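Diacylglycerol O-acyltransferase (Marinobacter hydrocarbonoclasticus, PDB 6CHJ) acts as a wax ester synthase and probably also transfers acyl groups from acyl-CoA to 1,2-diacylglycerol, giving triacylglycerol and CoA. Local coordinates at residues 250-253 with 254-258. Sequence-based numbering, arbitrary orientation.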
loop_
_atom_site.group_PDB
_atom_site.type_symbol
_atom_site.label_atom_id
_atom_site.label_comp_id
_atom_site.label_asym_id
_atom_site.label_seq_id
_atom_site.Cartn_x
_atom_site.Cartn_y
_atom_site.Cartn_z
ATOM N N ARG B 250 -15.388 7.726 34.239
ATOM C CA ARG B 250 -14.079 7.943 34.843
ATOM C C ARG B 250 -13.594 9.363 34.575
ATOM O O ARG B 250 -13.088 10.041 35.476
ATOM C CB ARG B 250 -13.078 6.917 34.312
ATOM C CG ARG B 250 -11.666 7.166 34.745
ATOM C CD ARG B 250 -10.719 6.007 34.373
ATOM N NE ARG B 250 -9.381 6.305 34.887
ATOM C CZ ARG B 250 -8.239 5.912 34.339
ATOM N NH1 ARG B 250 -8.241 5.182 33.229
ATOM N NH2 ARG B 250 -7.087 6.253 34.917
ATOM N N ILE B 251 -13.798 9.853 33.353
ATOM C CA ILE B 251 -13.337 11.189 32.983
ATOM C C ILE B 251 -14.267 12.258 33.543
ATOM O O ILE B 251 -13.825 13.348 33.923
ATOM C CB ILE B 251 -13.208 11.278 31.445
ATOM C CG1 ILE B 251 -11.943 10.573 30.962
ATOM C CG2 ILE B 251 -13.243 12.709 30.942
ATOM C CD1 ILE B 251 -11.846 10.525 29.428
ATOM N N ARG B 252 -15.568 11.978 33.596
ATOM C CA ARG B 252 -16.490 12.926 34.217
ATOM C C ARG B 252 -16.172 13.121 35.700
ATOM O O ARG B 252 -16.237 14.245 36.210
ATOM C CB ARG B 252 -17.932 12.462 34.026
ATOM C CG ARG B 252 -18.678 13.258 32.976
ATOM C CD ARG B 252 -20.120 12.805 32.891
ATOM N NE ARG B 252 -20.405 11.993 31.706
ATOM C CZ ARG B 252 -20.548 10.671 31.725
ATOM N NH1 ARG B 252 -20.415 10.002 32.863
ATOM N NH2 ARG B 252 -20.822 10.014 30.607
ATOM N N ALA B 253 -15.808 12.043 36.405
ATOM C CA ALA B 253 -15.386 12.180 37.795
ATOM C C ALA B 253 -14.268 13.206 37.933
ATOM O O ALA B 253 -14.256 14.003 38.878
ATOM C CB ALA B 253 -14.938 10.827 38.346
ATOM N N VAL B 254 -13.333 13.226 36.981
ATOM C CA VAL B 254 -12.258 14.202 37.055
ATOM C C VAL B 254 -12.794 15.595 36.735
ATOM O O VAL B 254 -12.315 16.597 37.288
ATOM C CB VAL B 254 -11.104 13.765 36.133
ATOM C CG1 VAL B 254 -9.995 14.847 36.034
ATOM C CG2 VAL B 254 -10.542 12.435 36.631
ATOM N N CYS B 255 -13.825 15.679 35.887
ATOM C CA CYS B 255 -14.439 16.967 35.574
ATOM C C CYS B 255 -15.029 17.618 36.812
ATOM O O CYS B 255 -14.820 18.812 37.062
ATOM C CB CYS B 255 -15.537 16.788 34.536
ATOM S SG CYS B 255 -14.897 16.570 32.937
ATOM N N GLU B 256 -15.818 16.853 37.568
ATOM C CA GLU B 256 -16.504 17.407 38.726
ATOM C C GLU B 256 -15.499 17.859 39.773
ATOM O O GLU B 256 -15.599 18.969 40.302
ATOM C CB GLU B 256 -17.483 16.372 39.294
ATOM C CG GLU B 256 -18.803 16.309 38.527
ATOM C CD GLU B 256 -19.179 14.910 38.079
ATOM O OE1 GLU B 256 -19.581 14.758 36.902
ATOM O OE2 GLU B 256 -19.090 13.958 38.895
ATOM N N ALA B 257 -14.494 17.020 40.043
ATOM C CA ALA B 257 -13.485 17.342 41.046
ATOM C C ALA B 257 -12.816 18.673 40.756
ATOM O O ALA B 257 -12.596 19.480 41.664
ATOM C CB ALA B 257 -12.441 16.226 41.111
ATOM N N TYR B 258 -12.494 18.929 39.496
ATOM C CA TYR B 258 -11.790 20.144 39.111
ATOM C C TYR B 258 -12.716 21.208 38.541
ATOM O O TYR B 258 -12.238 22.277 38.156
ATOM C CB TYR B 258 -10.699 19.826 38.075
ATOM C CG TYR B 258 -9.558 18.968 38.587
ATOM C CD1 TYR B 258 -8.397 19.540 39.077
ATOM C CD2 TYR B 258 -9.646 17.587 38.563
ATOM C CE1 TYR B 258 -7.367 18.765 39.534
ATOM C CE2 TYR B 258 -8.629 16.807 39.018
ATOM C CZ TYR B 258 -7.491 17.388 39.497
ATOM O OH TYR B 258 -6.470 16.579 39.944
#
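Cys-255 N donates to Ile-251 O at 3.0 Å, the first of three successive i to i+4 bonds that join 250-253 to 254-258 as consecutive turns of one alpha helix. Glu-256 N reaches Arg-252 O at 3.0 Å, nearly in line with the carbonyl (C=O...N 168°), and Ala-257 N reaches Ala-253 O at 3.2 Å. Ile-251 O also takes a weak bond from Val-254 N, so two amides share this carbonyl. Val-254 lays CG2 alongside Arg-250 O at 3.7 Å: with CG1 anti to the backbone N (chi1 173°), CG2 falls beside that N and faces the preceding turn. Cys-255 SG likewise turns back, lying 3.5 Å from Ile-251 O; its small side chain suits a buried place close to the backbone. On the exposed side, a bend at chi2 (128°) folds the Glu-256 carboxylate back, OE1 lying 3.5 Å from Arg-252 O, two acceptors that do not bond; OE2 forms a salt bridge with Lys-249. Ala-257 CB lies 3.6 Å from Ala-253 O, and small, helix-compatible alanine suits both positions. Ile-251 and Cys-255 turn their side chains to Val-265 of helix 262-280; the large, branched Ile-251 also meets Val-262 and Met-269. Along helix 437-453, Arg-250 forms salt bridges to Glu-443 and Glu-450, Val-254 touches Glu-450, and Tyr-258 OH is hydrogen-bonded to Leu-449 O. Helix 248-258, directly following strand 239-247, thus packs against both helices.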